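Local coordinates for protein extracellular invertase (Aspergillus kawachii, PDB 5XH8) that probably hydrolyses sucrose as a family 32 beta-fructofuranosidase and transfers its fructosyl units to build fructooligosaccharides such as 1-kestose, at residues A[13-18]-A[510-515]; A[250-255]-A[266-271]. One frame throughout, in Å; residues are numbered along the deposited sequence.

The two contacts lie on opposite sides of the chain's centre, with their own centres 40 Å apart and their nearest atoms about 22 Å from each other. Interaction 1 comes first and last along the chain: it fastens the loop ahead of strand 37-47 to the loop between strands 497-501 and 520-523, which belongs to the C-terminal domain. Interaction 2, a beta hairpin, is nested inside the long loop thus closed and sits deep in the N-terminal beta-propeller. No strand or sheet is common to both. One contact therefore ties the N-terminal arm to the C-terminal domain, whereas the other is internal to a propeller blade.

Interaction 1 of 2, residues A[13-18]-A[510-515]; sequences NLSTLP and RTTDGI
Thr512 OG1 meets the arm 13-18 at the backbone amide of Leu14: Leu14 N lies 2.9 Å from Thr512 OG1, and the N-H points almost straight at the oxygen (172°). The hydroxyl is also 2.9 Å from Thr511 OG1, while Thr511 OG1 itself has the carbonyl oxygens of Pro12 and Ala508 as partners, which must share its single proton. Thr512 holds OG1 beside its own backbone N (chi1 -51°), which turns the hydroxyl to the Leu14 amide and leaves CG2 beside the Asn13 side chain, 3.8 Å from Asn13 OD1.

Asn13 grips the other loop through water. Its OD1 accepts from water 1 at 2.7 Å, and the same water accepts from the backbone N of Asp513 at 3.0 Å. OD1 accepts a further hydrogen bond from Ser15 N, which stands above the plane of the amide carbonyl. With CG swung opposite the backbone N (chi1 179°), the amide lies alongside Thr511 O, which also receives a CA-H...O contact from Asn13 CA at 3.4 Å.

Leu14 runs across Thr512 at about a right angle, its CG packed against the hydroxyl, 3.5 Å from Thr512 OG1. The apolar part is small: Leu14 CD1 comes to 4.1 Å from Ile515 CD1. Trp26, Ala508 and Trp568 also touch the Leu14 side chain, so it is the buried anchor of an otherwise largely exposed arm.

Asn13 O closes the turn on the arm's side, receiving both the backbone N and OG1 of Thr16. The OD1 bond to Ser15 N makes Asn13 the head of an Asx turn that leads into the short 3-10 segment 14-16, and this turn docks on a loop of the family 32 C-terminal domain.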
ATOM      1  N   ASN A  13      42.416 -12.291  23.125  1.00 29.20           N
ATOM      2  CA  ASN A  13      41.143 -11.603  22.953  1.00 28.39           C
ATOM      3  C   ASN A  13      40.843 -11.780  21.470  1.00 26.40           C
ATOM      4  O   ASN A  13      41.538 -11.215  20.622  1.00 24.35           O
ATOM      5  CB  ASN A  13      41.249 -10.123  23.307  1.00 30.20           C
ATOM      6  CG  ASN A  13      39.919  -9.359  23.106  1.00 33.82           C
ATOM      7  OD1 ASN A  13      38.977  -9.809  22.433  1.00 33.89           O
ATOM      8  ND2 ASN A  13      39.858  -8.189  23.689  1.00 32.31           N
ATOM      9  N   LEU A  14      39.845 -12.607  21.161  1.00 26.84           N
ATOM     10  CA  LEU A  14      39.568 -12.947  19.743  1.00 28.58           C
ATOM     11  C   LEU A  14      39.247 -11.745  18.851  1.00 28.39           C
ATOM     12  O   LEU A  14      39.507 -11.786  17.660  1.00 28.15           O
ATOM     13  CB  LEU A  14      38.474 -14.005  19.626  1.00 29.51           C
ATOM     14  CG  LEU A  14      38.782 -15.311  20.358  1.00 29.58           C
ATOM     15  CD1 LEU A  14      37.584 -16.230  20.258  1.00 29.94           C
ATOM     16  CD2 LEU A  14      40.015 -15.969  19.778  1.00 32.31           C
ATOM     17  N   SER A  15      38.719 -10.669  19.428  1.00 29.06           N
ATOM     18  CA  SER A  15      38.474  -9.450  18.657  1.00 31.74           C
ATOM     19  C   SER A  15      39.713  -8.729  18.168  1.00 32.78           C
ATOM     20  O   SER A  15      39.562  -7.794  17.422  1.00 30.91           O
ATOM     21  CB  SER A  15      37.595  -8.489  19.445  1.00 33.24           C
ATOM     22  OG  SER A  15      36.321  -9.089  19.568  1.00 37.06           O
ATOM     23  N   THR A  16      40.920  -9.151  18.573  1.00 31.64           N
ATOM     24  CA  THR A  16      42.159  -8.565  18.046  1.00 31.29           C
ATOM     25  C   THR A  16      42.669  -9.271  16.816  1.00 31.22           C
ATOM     26  O   THR A  16      43.597  -8.779  16.202  1.00 30.77           O
ATOM     27  CB  THR A  16      43.302  -8.570  19.105  1.00 31.05           C
ATOM     28  OG1 THR A  16      43.655  -9.923  19.469  1.00 29.16           O
ATOM     29  CG2 THR A  16      42.863  -7.803  20.342  1.00 30.79           C
ATOM     30  N   LEU A  17      42.097 -10.425  16.457  1.00 30.54           N
ATOM     31  CA  LEU A  17      42.606 -11.196  15.308  1.00 31.34           C
ATOM     32  C   LEU A  17      42.130 -10.598  13.972  1.00 30.80           C
ATOM     33  O   LEU A  17      41.202  -9.797  13.965  1.00 30.88           O
ATOM     34  CB  LEU A  17      42.209 -12.668  15.423  1.00 31.83           C
ATOM     35  CG  LEU A  17      42.852 -13.440  16.587  1.00 32.75           C
ATOM     36  CD1 LEU A  17      42.159 -14.772  16.802  1.00 33.62           C
ATOM     37  CD2 LEU A  17      44.335 -13.665  16.325  1.00 33.40           C
ATOM     38  N   PRO A  18      42.785 -10.961  12.850  1.00 29.99           N
ATOM     39  CA  PRO A  18      42.341 -10.472  11.554  1.00 31.41           C
ATOM     40  C   PRO A  18      40.955 -10.976  11.152  1.00 30.89           C
ATOM     41  O   PRO A  18      40.468 -11.998  11.665  1.00 28.49           O
ATOM     42  CB  PRO A  18      43.380 -11.029  10.567  1.00 31.75           C
ATOM     43  CG  PRO A  18      44.564 -11.371  11.397  1.00 32.07           C
ATOM     44  CD  PRO A  18      44.029 -11.748  12.740  1.00 31.25           C
ATOM     45  N   ARG A 510      36.705 -16.375  28.504  1.00 36.90           N
ATOM     46  CA  ARG A 510      37.485 -15.734  29.561  1.00 38.57           C
ATOM     47  C   ARG A 510      38.320 -14.585  29.021  1.00 37.54           C
ATOM     48  O   ARG A 510      38.712 -13.725  29.783  1.00 38.06           O
ATOM     49  CB  ARG A 510      38.414 -16.775  30.246  1.00 42.42           C
ATOM     50  CG  ARG A 510      37.662 -17.962  30.856  1.00 45.26           C
ATOM     51  CD  ARG A 510      38.525 -19.178  31.199  1.00 48.10           C
ATOM     52  NE  ARG A 510      37.677 -20.376  31.179  1.00 52.53           N
ATOM     53  CZ  ARG A 510      38.079 -21.637  30.975  1.00 53.83           C
ATOM     54  NH1 ARG A 510      39.359 -21.949  30.790  1.00 52.64           N
ATOM     55  NH2 ARG A 510      37.171 -22.609  30.935  1.00 53.05           N
ATOM     56  N   THR A 511      38.628 -14.591  27.721  1.00 34.81           N
ATOM     57  CA  THR A 511      39.456 -13.555  27.089  1.00 32.98           C
ATOM     58  C   THR A 511      38.694 -12.587  26.198  1.00 31.57           C
ATOM     59  O   THR A 511      39.230 -11.573  25.800  1.00 29.30           O
ATOM     60  CB  THR A 511      40.523 -14.201  26.196  1.00 33.67           C
ATOM     61  OG1 THR A 511      39.903 -14.864  25.075  1.00 33.46           O
ATOM     62  CG2 THR A 511      41.323 -15.216  26.993  1.00 33.84           C
ATOM     63  N   THR A 512      37.445 -12.912  25.875  1.00 32.23           N
ATOM     64  CA  THR A 512      36.709 -12.227  24.818  1.00 31.12           C
ATOM     65  C   THR A 512      35.270 -11.957  25.267  1.00 30.39           C
ATOM     66  O   THR A 512      34.631 -12.832  25.849  1.00 28.77           O
ATOM     67  CB  THR A 512      36.730 -13.107  23.550  1.00 31.14           C
ATOM     68  OG1 THR A 512      38.090 -13.505  23.245  1.00 28.09           O
ATOM     69  CG2 THR A 512      36.113 -12.356  22.359  1.00 30.73           C
ATOM     70  N   ASP A 513      34.763 -10.757  24.981  1.00 31.27           N
ATOM     71  CA  ASP A 513      33.365 -10.418  25.246  1.00 32.63           C
ATOM     72  C   ASP A 513      32.408 -11.118  24.259  1.00 32.61           C
ATOM     73  O   ASP A 513      32.798 -11.498  23.149  1.00 30.48           O
ATOM     74  CB  ASP A 513      33.144  -8.902  25.140  1.00 36.24           C
ATOM     75  CG  ASP A 513      33.939  -8.108  26.178  1.00 38.20           C
ATOM     76  OD1 ASP A 513      34.043  -8.545  27.333  1.00 42.36           O
ATOM     77  OD2 ASP A 513      34.465  -7.047  25.823  1.00 43.20           O
ATOM     78  N   GLY A 514      31.161 -11.250  24.684  1.00 32.17           N
ATOM     79  CA  GLY A 514      30.071 -11.658  23.819  1.00 33.48           C
ATOM     80  C   GLY A 514      30.000 -13.144  23.552  1.00 33.32           C
ATOM     81  O   GLY A 514      29.288 -13.558  22.640  1.00 34.93           O
ATOM     82  N   ILE A 515      30.724 -13.941  24.340  1.00 33.25           N
ATOM     83  CA  ILE A 515      30.698 -15.392  24.224  1.00 33.26           C
ATOM     84  C   ILE A 515      29.925 -15.904  25.424  1.00 33.75           C
ATOM     85  O   ILE A 515      30.469 -16.092  26.517  1.00 36.99           O
ATOM     86  CB  ILE A 515      32.104 -16.007  24.088  1.00 33.98           C
ATOM     87  CG1 ILE A 515      32.813 -15.351  22.891  1.00 34.59           C
ATOM     88  CG2 ILE A 515      32.005 -17.527  23.911  1.00 37.08           C
ATOM     89  CD1 ILE A 515      34.099 -15.993  22.453  1.00 35.72           C
TER
HETATM   90  O   HOH W   1      36.563  -9.014  23.369  1.00 40.65           O

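Interaction 2 of 2, residues A[250-255]-A[266-271]; sequences GNVFSL and IFTTIG
Asn251 and Thr269, like Phe253 and Phe267, form hydrogen-bonded pairs of an antiparallel hairpin whose short axes are 4.6 Å apart at closest approach. Asn251 N donates to Thr269 O at 2.9 Å, and Phe267 N to Phe253 O nearly straight (174°); the return bonds run from Thr269 N and Phe253 N. Val252 with Thr268 is the non-hydrogen-bonded pair between them, and Ser254 with Ile266 the next one beyond Phe253 and Phe267.

One side chain joins this backbone network. Thr268 OG1 is turned opposite its own backbone N (chi1 -180°) and lies 2.6 Å from Asn251 O, donating to it. It arrives from the face of the carbonyl plane opposite to that used by Thr269 N, so two donors hold this oxygen; Gln206 NE2 is a further partner of the hydroxyl.

Aromatic contacts gather on the face bearing Phe253 and Phe267. With chi1 at 51°, the Phe253 ring folds back over the neighbouring strand: Phe267 O lies over one face, CE2 comes to 3.6 Å from Phe267 CB, and CZ meets Thr269 CG2 at the ring edge, 3.9 Å away. Leu255 CD1 sits over the Phe267 ring, 4.1 Å from its centroid, a CH-pi contact displaced toward the rim. On the reverse face, Val252 CG1 packs more loosely against Ile266 CG2.

Strand 286-298 continues the sheet beyond 265-274. Leu376 and Val378 of strand 366-385 cover the aromatic face, where Phe342 stacks on Phe253, while Trp225 and Trp226 of strand 219-227 press on the reverse face, placing the hairpin between neighbouring sheets of the propeller.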
ATOM      1  N   GLY A 250       4.406 -17.892  12.380  1.00 24.26           N
ATOM      2  CA  GLY A 250       3.334 -18.871  12.502  1.00 23.52           C
ATOM      3  C   GLY A 250       3.342 -19.817  11.317  1.00 23.73           C
ATOM      4  O   GLY A 250       3.248 -19.363  10.195  1.00 24.21           O
ATOM      5  N   ASN A 251       3.548 -21.113  11.574  1.00 23.90           N
ATOM      6  CA  ASN A 251       3.323 -22.167  10.585  1.00 22.68           C
ATOM      7  C   ASN A 251       2.050 -22.921  10.996  1.00 24.01           C
ATOM      8  O   ASN A 251       1.825 -23.115  12.177  1.00 23.65           O
ATOM      9  CB  ASN A 251       4.430 -23.205  10.621  1.00 22.91           C
ATOM     10  CG  ASN A 251       5.797 -22.667  10.245  1.00 23.05           C
ATOM     11  OD1 ASN A 251       6.145 -21.492  10.411  1.00 25.95           O
ATOM     12  ND2 ASN A 251       6.583 -23.554   9.787  1.00 21.34           N
ATOM     13  N   VAL A 252       1.303 -23.438  10.022  1.00 24.85           N
ATOM     14  CA  VAL A 252       0.107 -24.259  10.263  1.00 25.02           C
ATOM     15  C   VAL A 252       0.198 -25.502   9.377  1.00 24.40           C
ATOM     16  O   VAL A 252       0.550 -25.431   8.184  1.00 22.94           O
ATOM     17  CB  VAL A 252      -1.195 -23.485   9.950  1.00 26.25           C
ATOM     18  CG1 VAL A 252      -2.425 -24.340  10.235  1.00 27.62           C
ATOM     19  CG2 VAL A 252      -1.264 -22.224  10.786  1.00 26.78           C
ATOM     20  N   PHE A 253      -0.084 -26.652   9.985  1.00 23.96           N
ATOM     21  CA  PHE A 253       0.052 -27.953   9.320  1.00 24.82           C
ATOM     22  C   PHE A 253      -0.741 -28.989  10.108  1.00 25.51           C
ATOM     23  O   PHE A 253      -1.305 -28.699  11.173  1.00 26.86           O
ATOM     24  CB  PHE A 253       1.537 -28.362   9.217  1.00 25.33           C
ATOM     25  CG  PHE A 253       2.273 -28.274  10.521  1.00 25.80           C
ATOM     26  CD1 PHE A 253       2.757 -27.050  10.989  1.00 23.91           C
ATOM     27  CD2 PHE A 253       2.449 -29.412  11.313  1.00 26.15           C
ATOM     28  CE1 PHE A 253       3.408 -26.964  12.210  1.00 25.34           C
ATOM     29  CE2 PHE A 253       3.112 -29.329  12.525  1.00 24.84           C
ATOM     30  CZ  PHE A 253       3.593 -28.111  12.978  1.00 25.96           C
ATOM     31  N   SER A 254      -0.823 -30.185   9.557  1.00 27.26           N
ATOM     32  CA  SER A 254      -1.643 -31.213  10.139  1.00 28.68           C
ATOM     33  C   SER A 254      -0.930 -32.557  10.010  1.00 27.82           C
ATOM     34  O   SER A 254      -0.332 -32.872   8.973  1.00 26.69           O
ATOM     35  CB  SER A 254      -3.058 -31.212   9.493  1.00 28.33           C
ATOM     36  OG  SER A 254      -2.997 -31.407   8.084  1.00 27.67           O
ATOM     37  N   LEU A 255      -1.023 -33.337  11.081  1.00 27.72           N
ATOM     38  CA  LEU A 255      -0.210 -34.538  11.271  1.00 27.91           C
ATOM     39  C   LEU A 255      -1.028 -35.795  11.651  1.00 30.55           C
ATOM     40  O   LEU A 255      -2.100 -35.697  12.256  1.00 28.86           O
ATOM     41  CB  LEU A 255       0.785 -34.282  12.424  1.00 26.74           C
ATOM     42  CG  LEU A 255       1.740 -33.088  12.294  1.00 25.92           C
ATOM     43  CD1 LEU A 255       2.588 -32.935  13.568  1.00 26.10           C
ATOM     44  CD2 LEU A 255       2.585 -33.228  11.044  1.00 25.46           C
ATOM     45  N   ILE A 266      -4.437 -30.807  13.772  1.00 33.43           N
ATOM     46  CA  ILE A 266      -3.882 -29.517  13.355  1.00 32.89           C
ATOM     47  C   ILE A 266      -2.945 -28.950  14.436  1.00 30.87           C
ATOM     48  O   ILE A 266      -3.284 -28.877  15.628  1.00 31.07           O
ATOM     49  CB  ILE A 266      -5.006 -28.529  12.987  1.00 33.48           C
ATOM     50  CG1 ILE A 266      -5.680 -28.984  11.691  1.00 34.43           C
ATOM     51  CG2 ILE A 266      -4.472 -27.104  12.806  1.00 35.43           C
ATOM     52  CD1 ILE A 266      -7.019 -28.312  11.411  1.00 34.53           C
ATOM     53  N   PHE A 267      -1.763 -28.554  13.994  1.00 28.39           N
ATOM     54  CA  PHE A 267      -0.730 -27.975  14.859  1.00 28.75           C
ATOM     55  C   PHE A 267      -0.257 -26.650  14.259  1.00 28.48           C
ATOM     56  O   PHE A 267      -0.360 -26.444  13.043  1.00 26.78           O
ATOM     57  CB  PHE A 267       0.479 -28.902  14.917  1.00 29.33           C
ATOM     58  CG  PHE A 267       0.271 -30.168  15.713  1.00 31.12           C
ATOM     59  CD1 PHE A 267      -0.353 -31.279  15.141  1.00 33.98           C
ATOM     60  CD2 PHE A 267       0.772 -30.277  17.007  1.00 32.43           C
ATOM     61  CE1 PHE A 267      -0.503 -32.467  15.865  1.00 35.79           C
ATOM     62  CE2 PHE A 267       0.621 -31.459  17.736  1.00 36.38           C
ATOM     63  CZ  PHE A 267      -0.021 -32.549  17.164  1.00 35.58           C
ATOM     64  N   THR A 268       0.283 -25.781  15.107  1.00 27.34           N
ATOM     65  CA  THR A 268       1.002 -24.592  14.645  1.00 28.77           C
ATOM     66  C   THR A 268       2.332 -24.506  15.392  1.00 28.53           C
ATOM     67  O   THR A 268       2.415 -24.948  16.552  1.00 30.43           O
ATOM     68  CB  THR A 268       0.170 -23.300  14.839  1.00 29.72           C
ATOM     69  OG1 THR A 268       0.902 -22.149  14.370  1.00 29.86           O
ATOM     70  CG2 THR A 268      -0.232 -23.101  16.308  1.00 29.42           C
ATOM     71  N   THR A 269       3.367 -23.994  14.729  1.00 25.59           N
ATOM     72  CA  THR A 269       4.581 -23.526  15.434  1.00 26.26           C
ATOM     73  C   THR A 269       4.653 -21.998  15.359  1.00 26.41           C
ATOM     74  O   THR A 269       4.272 -21.402  14.342  1.00 25.85           O
ATOM     75  CB  THR A 269       5.881 -24.193  14.951  1.00 23.98           C
ATOM     76  OG1 THR A 269       6.139 -23.893  13.573  1.00 23.98           O
ATOM     77  CG2 THR A 269       5.797 -25.717  15.115  1.00 24.41           C
ATOM     78  N   ILE A 270       5.097 -21.377  16.454  1.00 25.94           N
ATOM     79  CA  ILE A 270       5.196 -19.919  16.540  1.00 26.82           C
ATOM     80  C   ILE A 270       6.377 -19.534  17.366  1.00 25.86           C
ATOM     81  O   ILE A 270       6.748 -20.261  18.275  1.00 26.10           O
ATOM     82  CB  ILE A 270       3.986 -19.258  17.232  1.00 28.61           C
ATOM     83  CG1 ILE A 270       3.563 -20.047  18.482  1.00 31.37           C
ATOM     84  CG2 ILE A 270       2.830 -19.168  16.268  1.00 30.87           C
ATOM     85  CD1 ILE A 270       2.754 -19.214  19.432  1.00 34.40           C
ATOM     86  N   GLY A 271       6.948 -18.379  17.046  1.00 24.87           N
ATOM     87  CA  GLY A 271       7.831 -17.668  17.948  1.00 24.80           C
ATOM     88  C   GLY A 271       6.968 -16.733  18.779  1.00 25.01           C
ATOM     89  O   GLY A 271       6.030 -16.125  18.265  1.00 23.85           O
TER